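Local atomic coordinates of ancestral D-type dye decolorizing peroxidase (Geotrichum candidum, PDB entry 7ANV), a protein that is an ancestral fungal haem peroxidase that probably uses hydrogen peroxide to oxidise dyes and related substrates. Residues 432-446 / 457-469. Residues are numbered along the deposited sequence; the frame is centred on the assembly and turned at random.
Sequences PIIGQAANNDGARTM and ELSLPTELFVVPR. With HEM (protoporphyrin IX containing Fe), chain B.
R444 runs between L460 and L464, and its guanidinium is sandwiched between a leucine methyl on each face. At the root of the side chain, CB lies 3.9 Å from L460 CD1. CG stands beside the backbone N (chi1 -62°), and a bend at chi3 (-48°) brings the head group between the two leucines. NE, buried and without a polar partner, meets L464 CD2 at 3.6 Å. CZ has that methyl on one side, offset toward the rim, and L460 CD1 centred over the other. NH1 reaches back to G435 O in a weak bond, whereas NH2 donates to a water 2.7 Å away in the guanidinium plane. This water also donates to P461 O and E463 O and sits over one face of the F465 ring, so R444 is linked through it to the backbone carbonyls of P461 and E463. Cut back to an alanine, this position would probably leave G435 O and the water without this donor and a gap between the two leucines.

Beyond R444 the two segments pair as a short antiparallel beta hairpin: L460 N donates to R444 O, and M446 and L458 exchange two backbone bonds. Beside it, T445 OG1 and E457 OE1 share a water.

Toward the haem, V466 begins the edge strand of the C-terminal four-stranded sheet of this dye-decolorizing peroxidase fold. Its CG2 packs on I433 CG2 at 4.2 Å, and both residues line the porphyrin, as does I434, whose CG2 approaches HEM CHC to 3.3 Å. One water bridges I433 O to V466 N; another links V466 O to Q436 OE1, which lies 3.2 Å from P468 CG while Q436 NE2 bonds L115 O and D117 OD1.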
ATOM      1  N   PRO A 432     -12.035  -0.252   9.539  1.00 17.79           N
ATOM      2  CA  PRO A 432     -11.580   0.273  10.825  1.00 19.14           C
ATOM      3  C   PRO A 432     -10.094   0.657  10.853  1.00 20.22           C
ATOM      4  O   PRO A 432      -9.670   1.422  11.756  1.00 22.99           O
ATOM      5  CB  PRO A 432     -11.821  -0.914  11.760  1.00 18.83           C
ATOM      6  CG  PRO A 432     -11.653  -2.101  10.892  1.00 18.40           C
ATOM      7  CD  PRO A 432     -12.248  -1.713   9.548  1.00 17.95           C
ATOM      8  N   ILE A 433      -9.333   0.215   9.838  1.00 19.40           N
ATOM      9  CA  ILE A 433      -7.888   0.508   9.720  1.00 19.71           C
ATOM     10  C   ILE A 433      -7.679   1.825   8.972  1.00 18.98           C
ATOM     11  O   ILE A 433      -6.997   2.668   9.539  1.00 19.60           O
ATOM     12  CB  ILE A 433      -7.117  -0.659   9.100  1.00 19.44           C
ATOM     13  CG1 ILE A 433      -7.460  -1.993   9.787  1.00 19.89           C
ATOM     14  CG2 ILE A 433      -5.628  -0.390   9.070  1.00 20.00           C
ATOM     15  CD1 ILE A 433      -7.130  -2.049  11.271  1.00 20.56           C
ATOM     16  N   ILE A 434      -8.246   1.985   7.769  1.00 18.50           N
ATOM     17  CA  ILE A 434      -7.956   3.116   6.856  1.00 19.02           C
ATOM     18  C   ILE A 434      -9.208   3.933   6.530  1.00 18.77           C
ATOM     19  O   ILE A 434      -9.047   4.961   5.866  1.00 17.89           O
ATOM     20  CB  ILE A 434      -7.276   2.615   5.576  1.00 19.27           C
ATOM     21  CG1 ILE A 434      -8.162   1.673   4.781  1.00 18.76           C
ATOM     22  CG2 ILE A 434      -5.896   2.021   5.899  1.00 19.37           C
ATOM     23  CD1 ILE A 434      -7.750   1.535   3.317  1.00 18.86           C
ATOM     24  N   GLY A 435     -10.405   3.503   6.941  1.00 18.93           N
ATOM     25  CA  GLY A 435     -11.653   4.172   6.528  1.00 18.95           C
ATOM     26  C   GLY A 435     -11.727   5.569   7.099  1.00 20.39           C
ATOM     27  O   GLY A 435     -11.456   5.720   8.304  1.00 20.92           O
ATOM     28  N   GLN A 436     -12.108   6.542   6.275  1.00 20.21           N
ATOM     29  CA  GLN A 436     -12.214   7.973   6.697  1.00 21.34           C
ATOM     30  C   GLN A 436     -13.575   8.525   6.308  1.00 23.62           C
ATOM     31  O   GLN A 436     -13.981   8.296   5.133  1.00 22.56           O
ATOM     32  CB  GLN A 436     -11.082   8.777   6.059  1.00 21.21           C
ATOM     33  CG  GLN A 436      -9.731   8.288   6.507  1.00 20.87           C
ATOM     34  CD  GLN A 436      -8.585   9.189   6.137  1.00 21.82           C
ATOM     35  OE1 GLN A 436      -7.836   9.613   7.018  1.00 23.75           O
ATOM     36  NE2 GLN A 436      -8.462   9.521   4.856  1.00 21.45           N
ATOM     37  N   ALA A 437     -14.215   9.239   7.245  1.00 26.51           N
ATOM     38  CA  ALA A 437     -15.574   9.819   7.084  1.00 30.46           C
ATOM     39  C   ALA A 437     -15.493  11.177   6.385  1.00 34.83           C
ATOM     40  O   ALA A 437     -14.387  11.736   6.259  1.00 34.06           O
ATOM     41  CB  ALA A 437     -16.286   9.891   8.406  1.00 30.98           C
ATOM     42  N   ALA A 438     -16.635  11.619   5.852  1.00 41.72           N
ATOM     43  CA  ALA A 438     -16.753  12.732   4.878  1.00 48.03           C
ATOM     44  C   ALA A 438     -16.419  14.073   5.544  1.00 52.28           C
ATOM     45  O   ALA A 438     -15.753  14.896   4.890  1.00 56.00           O
ATOM     46  CB  ALA A 438     -18.139  12.751   4.278  1.00 48.10           C
ATOM     47  N   ASN A 439     -16.868  14.301   6.782  1.00 58.66           N
ATOM     48  CA  ASN A 439     -16.585  15.575   7.502  1.00 63.70           C
ATOM     49  C   ASN A 439     -15.515  15.337   8.571  1.00 64.51           C
ATOM     50  O   ASN A 439     -15.309  14.177   8.964  1.00 58.69           O
ATOM     51  CB  ASN A 439     -17.867  16.216   8.037  1.00 66.76           C
ATOM     52  CG  ASN A 439     -18.647  16.898   6.929  1.00 70.27           C
ATOM     53  OD1 ASN A 439     -18.130  17.067   5.823  1.00 74.50           O
ATOM     54  ND2 ASN A 439     -19.883  17.287   7.197  1.00 68.03           N
ATOM     55  N   ASN A 440     -14.884  16.449   8.958  1.00 67.44           N
ATOM     56  CA  ASN A 440     -13.837  16.451  10.006  1.00 69.50           C
ATOM     57  C   ASN A 440     -14.417  15.765  11.233  1.00 69.20           C
ATOM     58  O   ASN A 440     -13.677  15.086  11.924  1.00 63.68           O
ATOM     59  CB  ASN A 440     -13.205  17.828  10.239  1.00 69.84           C
ATOM     60  CG  ASN A 440     -11.699  17.707  10.290  1.00 67.88           C
ATOM     61  OD1 ASN A 440     -11.066  17.354   9.302  1.00 60.69           O
ATOM     62  ND2 ASN A 440     -11.135  17.914  11.464  1.00 68.52           N
ATOM     63  N   ASP A 441     -15.745  15.788  11.354  1.00 72.13           N
ATOM     64  CA  ASP A 441     -16.463  15.056  12.428  1.00 76.02           C
ATOM     65  C   ASP A 441     -16.450  13.593  11.944  1.00 74.56           C
ATOM     66  O   ASP A 441     -17.402  13.123  11.290  1.00 79.58           O
ATOM     67  CB  ASP A 441     -17.837  15.702  12.622  1.00 78.78           C
ATOM     68  CG  ASP A 441     -19.018  14.778  12.867  1.00 81.56           C
ATOM     69  OD1 ASP A 441     -19.597  14.249  11.887  1.00 78.17           O
ATOM     70  OD2 ASP A 441     -19.406  14.666  14.036  1.00 84.36           O
ATOM     71  N   GLY A 442     -15.373  12.880  12.233  1.00 63.67           N
ATOM     72  CA  GLY A 442     -15.268  11.537  11.665  1.00 60.50           C
ATOM     73  C   GLY A 442     -15.899  10.492  12.535  1.00 52.50           C
ATOM     74  O   GLY A 442     -15.173   9.604  12.912  1.00 61.77           O
ATOM     75  N   ALA A 443     -17.193  10.581  12.813  1.00 48.53           N
ATOM     76  CA  ALA A 443     -17.833   9.496  13.575  1.00 44.65           C
ATOM     77  C   ALA A 443     -17.869   8.290  12.633  1.00 41.31           C
ATOM     78  O   ALA A 443     -18.330   8.411  11.517  1.00 40.54           O
ATOM     79  CB  ALA A 443     -19.205   9.899  13.993  1.00 46.07           C
ATOM     80  N   ARG A 444     -17.291   7.197  13.073  1.00 36.48           N
ATOM     81  CA  ARG A 444     -17.199   5.970  12.250  1.00 32.43           C
ATOM     82  C   ARG A 444     -17.787   4.842  13.087  1.00 29.35           C
ATOM     83  O   ARG A 444     -17.541   4.792  14.291  1.00 29.09           O
ATOM     84  CB  ARG A 444     -15.754   5.684  11.806  1.00 31.40           C
ATOM     85  CG  ARG A 444     -15.104   6.743  10.927  1.00 31.42           C
ATOM     86  CD  ARG A 444     -13.652   6.379  10.607  1.00 31.57           C
ATOM     87  NE  ARG A 444     -12.790   5.956  11.743  1.00 30.35           N
ATOM     88  CZ  ARG A 444     -11.887   4.971  11.728  1.00 31.70           C
ATOM     89  NH1 ARG A 444     -11.616   4.289  10.642  1.00 29.15           N
ATOM     90  NH2 ARG A 444     -11.170   4.679  12.812  1.00 35.18           N
ATOM     91  N   THR A 445     -18.561   3.989  12.455  1.00 27.34           N
ATOM     92  CA  THR A 445     -19.114   2.777  13.086  1.00 27.48           C
ATOM     93  C   THR A 445     -18.713   1.583  12.230  1.00 24.66           C
ATOM     94  O   THR A 445     -18.375   1.739  11.034  1.00 22.19           O
ATOM     95  CB  THR A 445     -20.642   2.862  13.226  1.00 30.79           C
ATOM     96  OG1 THR A 445     -21.185   2.834  11.905  1.00 31.98           O
ATOM     97  CG2 THR A 445     -21.076   4.114  13.957  1.00 33.67           C
ATOM     98  N   MET A 446     -18.811   0.410  12.815  1.00 23.39           N
ATOM     99  CA  MET A 446     -18.591  -0.847  12.062  1.00 23.94           C
ATOM    100  C   MET A 446     -19.534  -1.890  12.623  1.00 23.86           C
ATOM    101  O   MET A 446     -19.548  -2.037  13.835  1.00 25.26           O
ATOM    102  CB  MET A 446     -17.123  -1.271  12.174  1.00 24.53           C
ATOM    103  CG  MET A 446     -16.830  -2.551  11.520  1.00 25.24           C
ATOM    104  SD  MET A 446     -15.107  -3.031  11.966  1.00 24.91           S
ATOM    105  CE  MET A 446     -14.994  -4.472  10.916  1.00 24.38           C
ATOM    106  N   GLU A 457     -23.539  -2.447  16.386  1.00 29.50           N
ATOM    107  CA  GLU A 457     -22.563  -1.464  15.866  1.00 31.12           C
ATOM    108  C   GLU A 457     -21.450  -1.314  16.893  1.00 31.82           C
ATOM    109  O   GLU A 457     -21.718  -1.235  18.112  1.00 33.44           O
ATOM    110  CB  GLU A 457     -23.181  -0.076  15.693  1.00 34.59           C
ATOM    111  CG  GLU A 457     -24.259   0.033  14.630  1.00 37.19           C
ATOM    112  CD  GLU A 457     -23.741  -0.153  13.230  1.00 39.77           C
ATOM    113  OE1 GLU A 457     -22.517  -0.078  13.073  1.00 44.45           O
ATOM    114  OE2 GLU A 457     -24.543  -0.420  12.308  1.00 42.40           O
ATOM    115  N   LEU A 458     -20.235  -1.259  16.423  1.00 29.27           N
ATOM    116  CA  LEU A 458     -19.085  -0.900  17.250  1.00 31.43           C
ATOM    117  C   LEU A 458     -18.705   0.527  16.844  1.00 29.98           C
ATOM    118  O   LEU A 458     -18.566   0.816  15.657  1.00 27.69           O
ATOM    119  CB  LEU A 458     -18.042  -1.978  16.964  1.00 32.26           C
ATOM    120  CG  LEU A 458     -16.777  -1.919  17.794  1.00 33.53           C
ATOM    121  CD1 LEU A 458     -17.062  -2.228  19.248  1.00 36.23           C
ATOM    122  CD2 LEU A 458     -15.754  -2.877  17.201  1.00 33.27           C
ATOM    123  N   SER A 459     -18.760   1.450  17.780  1.00 31.19           N
ATOM    124  CA  SER A 459     -18.350   2.846  17.539  1.00 32.75           C
ATOM    125  C   SER A 459     -16.820   2.891  17.516  1.00 33.32           C
ATOM    126  O   SER A 459     -16.232   2.464  18.504  1.00 34.67           O
ATOM    127  CB  SER A 459     -18.923   3.714  18.616  1.00 35.50           C
ATOM    128  OG  SER A 459     -18.577   5.049  18.378  1.00 40.10           O
ATOM    129  N   LEU A 460     -16.192   3.358  16.439  1.00 31.82           N
ATOM    130  CA  LEU A 460     -14.711   3.467  16.421  1.00 32.31           C
ATOM    131  C   LEU A 460     -14.363   4.749  17.163  1.00 34.09           C
ATOM    132  O   LEU A 460     -15.227   5.613  17.317  1.00 32.63           O
ATOM    133  CB  LEU A 460     -14.212   3.418  14.976  1.00 32.07           C
ATOM    134  CG  LEU A 460     -14.630   2.142  14.249  1.00 32.25           C
ATOM    135  CD1 LEU A 460     -14.375   2.194  12.753  1.00 32.82           C
ATOM    136  CD2 LEU A 460     -13.969   0.928  14.884  1.00 32.59           C
ATOM    137  N   PRO A 461     -13.165   4.848  17.772  1.00 34.37           N
ATOM    138  CA  PRO A 461     -12.773   6.075  18.461  1.00 35.88           C
ATOM    139  C   PRO A 461     -12.780   7.278  17.511  1.00 35.63           C
ATOM    140  O   PRO A 461     -12.497   7.112  16.374  1.00 33.76           O
ATOM    141  CB  PRO A 461     -11.338   5.815  18.928  1.00 35.35           C
ATOM    142  CG  PRO A 461     -11.211   4.296  18.950  1.00 35.16           C
ATOM    143  CD  PRO A 461     -12.149   3.794  17.866  1.00 34.96           C
ATOM    144  N   THR A 462     -13.056   8.471  18.050  1.00 39.53           N
ATOM    145  CA  THR A 462     -12.936   9.763  17.336  1.00 39.78           C
ATOM    146  C   THR A 462     -11.512   9.902  16.810  1.00 36.00           C
ATOM    147  O   THR A 462     -11.342  10.300  15.675  1.00 35.55           O
ATOM    148  CB  THR A 462     -13.248  10.936  18.278  1.00 42.63           C
ATOM    149  OG1 THR A 462     -14.387  10.543  19.048  1.00 45.46           O
ATOM    150  CG2 THR A 462     -13.485  12.218  17.522  1.00 43.53           C
ATOM    151  N   GLU A 463     -10.526   9.548  17.634  1.00 35.46           N
ATOM    152  CA  GLU A 463      -9.084   9.592  17.248  1.00 36.20           C
ATOM    153  C   GLU A 463      -8.827   8.407  16.303  1.00 34.35           C
ATOM    154  O   GLU A 463      -9.038   7.254  16.721  1.00 33.26           O
ATOM    155  CB  GLU A 463      -8.210   9.529  18.502  1.00 38.77           C
ATOM    156  CG  GLU A 463      -6.711   9.629  18.259  1.00 44.32           C
ATOM    157  CD  GLU A 463      -5.877   9.496  19.533  1.00 48.90           C
ATOM    158  OE1 GLU A 463      -6.237   8.653  20.382  1.00 56.96           O
ATOM    159  OE2 GLU A 463      -4.909  10.250  19.701  1.00 56.68           O
ATOM    160  N   LEU A 464      -8.433   8.663  15.066  1.00 30.21           N
ATOM    161  CA  LEU A 464      -8.156   7.557  14.118  1.00 29.12           C
ATOM    162  C   LEU A 464      -7.006   6.695  14.646  1.00 28.09           C
ATOM    163  O   LEU A 464      -6.121   7.225  15.305  1.00 29.82           O
ATOM    164  CB  LEU A 464      -7.749   8.128  12.758  1.00 29.47           C
ATOM    165  CG  LEU A 464      -8.758   9.055  12.115  1.00 31.71           C
ATOM    166  CD1 LEU A 464      -8.190   9.604  10.826  1.00 32.95           C
ATOM    167  CD2 LEU A 464     -10.087   8.345  11.889  1.00 31.77           C
ATOM    168  N   PHE A 465      -6.928   5.453  14.200  1.00 24.50           N
ATOM    169  CA  PHE A 465      -5.764   4.579  14.475  1.00 23.83           C
ATOM    170  C   PHE A 465      -4.651   4.855  13.481  1.00 22.05           C
ATOM    171  O   PHE A 465      -3.526   4.526  13.774  1.00 21.57           O
ATOM    172  CB  PHE A 465      -6.128   3.111  14.314  1.00 23.96           C
ATOM    173  CG  PHE A 465      -7.242   2.687  15.224  1.00 24.26           C
ATOM    174  CD1 PHE A 465      -7.174   2.961  16.578  1.00 24.79           C
ATOM    175  CD2 PHE A 465      -8.306   1.942  14.717  1.00 24.99           C
ATOM    176  CE1 PHE A 465      -8.216   2.578  17.413  1.00 26.64           C
ATOM    177  CE2 PHE A 465      -9.311   1.516  15.564  1.00 25.11           C
ATOM    178  CZ  PHE A 465      -9.277   1.875  16.901  1.00 25.85           C
ATOM    179  N   VAL A 466      -5.023   5.278  12.286  1.00 22.20           N
ATOM    180  CA  VAL A 466      -4.097   5.568  11.159  1.00 21.91           C
ATOM    181  C   VAL A 466      -4.307   7.022  10.763  1.00 21.77           C
ATOM    182  O   VAL A 466      -5.467   7.424  10.513  1.00 21.76           O
ATOM    183  CB  VAL A 466      -4.314   4.596   9.990  1.00 21.67           C
ATOM    184  CG1 VAL A 466      -3.480   5.014   8.809  1.00 21.68           C
ATOM    185  CG2 VAL A 466      -3.999   3.177  10.430  1.00 21.97           C
ATOM    186  N   VAL A 467      -3.246   7.809  10.793  1.00 21.22           N
ATOM    187  CA  VAL A 467      -3.331   9.272  10.540  1.00 22.58           C
ATOM    188  C   VAL A 467      -2.506   9.560   9.300  1.00 21.82           C
ATOM    189  O   VAL A 467      -1.266   9.409   9.312  1.00 21.65           O
ATOM    190  CB  VAL A 467      -2.842  10.114  11.725  1.00 24.28           C
ATOM    191  CG1 VAL A 467      -2.967  11.585  11.395  1.00 25.98           C
ATOM    192  CG2 VAL A 467      -3.593   9.764  13.013  1.00 25.77           C
ATOM    193  N   PRO A 468      -3.138   9.894   8.163  1.00 21.76           N
ATOM    194  CA  PRO A 468      -2.354  10.220   6.977  1.00 22.01           C
ATOM    195  C   PRO A 468      -1.503  11.474   7.246  1.00 22.21           C
ATOM    196  O   PRO A 468      -2.019  12.463   7.796  1.00 22.91           O
ATOM    197  CB  PRO A 468      -3.393  10.475   5.891  1.00 23.29           C
ATOM    198  CG  PRO A 468      -4.653   9.780   6.437  1.00 24.29           C
ATOM    199  CD  PRO A 468      -4.590  10.022   7.935  1.00 23.36           C
ATOM    200  N   ARG A 469      -0.226  11.429   6.840  1.00 20.94           N
ATOM    201  CA  ARG A 469       0.726  12.546   7.028  1.00 22.80           C
ATOM    202  C   ARG A 469       1.177  13.101   5.678  1.00 22.48           C
ATOM    203  O   ARG A 469       1.916  14.091   5.665  1.00 23.71           O
ATOM    204  CB  ARG A 469       1.871  12.092   7.920  1.00 24.28           C
ATOM    205  CG  ARG A 469       1.414  11.760   9.327  1.00 27.00           C
ATOM    206  CD  ARG A 469       0.839  12.978  10.041  1.00 31.39           C
ATOM    207  NE  ARG A 469       0.447  12.714  11.433  1.00 35.63           N
ATOM    208  CZ  ARG A 469      -0.283  13.521  12.216  1.00 36.68           C
ATOM    209  NH1 ARG A 469      -0.759  14.669  11.751  1.00 36.90           N
ATOM    210  NH2 ARG A 469      -0.554  13.151  13.462  1.00 36.57           N
TER
HETATM  211  CHA HEM B 601      -3.901  -6.108   3.044  1.00 15.84           C
HETATM  212  CHB HEM B 601      -2.625  -3.574   6.971  1.00 18.28           C
HETATM  213  CHC HEM B 601      -3.252   0.581   4.441  1.00 16.89           C
HETATM  214  CHD HEM B 601      -4.901  -2.013   0.694  1.00 16.42           C
HETATM  215  C1A HEM B 601      -3.489  -5.762   4.318  1.00 16.44           C
HETATM  216  C2A HEM B 601      -3.164  -6.688   5.340  1.00 17.24           C
HETATM  217  C3A HEM B 601      -2.822  -5.984   6.452  1.00 17.77           C
HETATM  218  C4A HEM B 601      -2.904  -4.606   6.111  1.00 16.97           C
HETATM  219  CMA HEM B 601      -2.376  -6.541   7.794  1.00 18.06           C
HETATM  220  CAA HEM B 601      -3.259  -8.207   5.255  1.00 19.14           C
HETATM  221  CBA HEM B 601      -2.112  -8.893   4.534  1.00 19.61           C
HETATM  222  CGA HEM B 601      -2.445  -9.355   3.144  1.00 23.71           C
HETATM  223  O1A HEM B 601      -3.535  -9.840   2.791  1.00 30.60           O
HETATM  224  O2A HEM B 601      -1.581  -9.276   2.330  1.00 28.05           O
HETATM  225  C1B HEM B 601      -2.688  -2.216   6.602  1.00 18.15           C
HETATM  226  C2B HEM B 601      -2.314  -1.141   7.470  1.00 17.65           C
HETATM  227  C3B HEM B 601      -2.461   0.025   6.778  1.00 17.94           C
HETATM  228  C4B HEM B 601      -2.947  -0.361   5.425  1.00 16.50           C
HETATM  229  CMB HEM B 601      -1.848  -1.261   8.895  1.00 19.87           C
HETATM  230  CAB HEM B 601      -2.177   1.427   7.166  1.00 18.31           C
HETATM  231  CBB HEM B 601      -1.322   1.805   8.148  1.00 19.31           C
HETATM  232  C1C HEM B 601      -3.790   0.244   3.189  1.00 16.12           C
HETATM  233  C2C HEM B 601      -4.216   1.144   2.200  1.00 17.10           C
HETATM  234  C3C HEM B 601      -4.713   0.386   1.155  1.00 17.26           C
HETATM  235  C4C HEM B 601      -4.568  -0.980   1.518  1.00 15.89           C
HETATM  236  CMC HEM B 601      -4.133   2.661   2.295  1.00 17.67           C
HETATM  237  CAC HEM B 601      -5.310   0.786  -0.121  1.00 16.52           C
HETATM  238  CBC HEM B 601      -5.876   1.969  -0.308  1.00 18.23           C
HETATM  239  C1D HEM B 601      -4.688  -3.346   1.045  1.00 15.89           C
HETATM  240  C2D HEM B 601      -4.973  -4.416   0.073  1.00 15.68           C
HETATM  241  C3D HEM B 601      -4.708  -5.555   0.747  1.00 16.54           C
HETATM  242  C4D HEM B 601      -4.267  -5.167   2.105  1.00 15.61           C
HETATM  243  CMD HEM B 601      -5.455  -4.337  -1.372  1.00 15.52           C
HETATM  244  CAD HEM B 601      -4.829  -6.964   0.207  1.00 16.94           C
HETATM  245  CBD HEM B 601      -6.263  -7.516   0.286  1.00 17.79           C
HETATM  246  CGD HEM B 601      -6.376  -8.854  -0.382  1.00 18.51           C
HETATM  247  O1D HEM B 601      -6.985  -9.744   0.265  1.00 17.56           O
HETATM  248  O2D HEM B 601      -5.933  -9.058  -1.541  1.00 17.74           O
HETATM  249  NA  HEM B 601      -3.317  -4.470   4.799  1.00 17.15           N
HETATM  250  NB  HEM B 601      -3.034  -1.708   5.409  1.00 17.07           N
HETATM  251  NC  HEM B 601      -4.050  -1.049   2.789  1.00 17.20           N
HETATM  252  ND  HEM B 601      -4.308  -3.816   2.257  1.00 14.43           N
HETATM  253 FE   HEM B 601      -3.741  -2.819   3.806  1.00 17.12          FE
HETATM  254  O   HOH W   1      -7.921   4.530  11.538  1.00 24.45           O
HETATM  255  O   HOH W   2      -6.921   7.276   8.297  1.00 24.80           O
HETATM  256  O   HOH W   3     -10.640   5.319  15.342  1.00 37.73           O
HETATM  257  O   HOH W   4     -21.987   0.186  10.646  1.00 25.90           O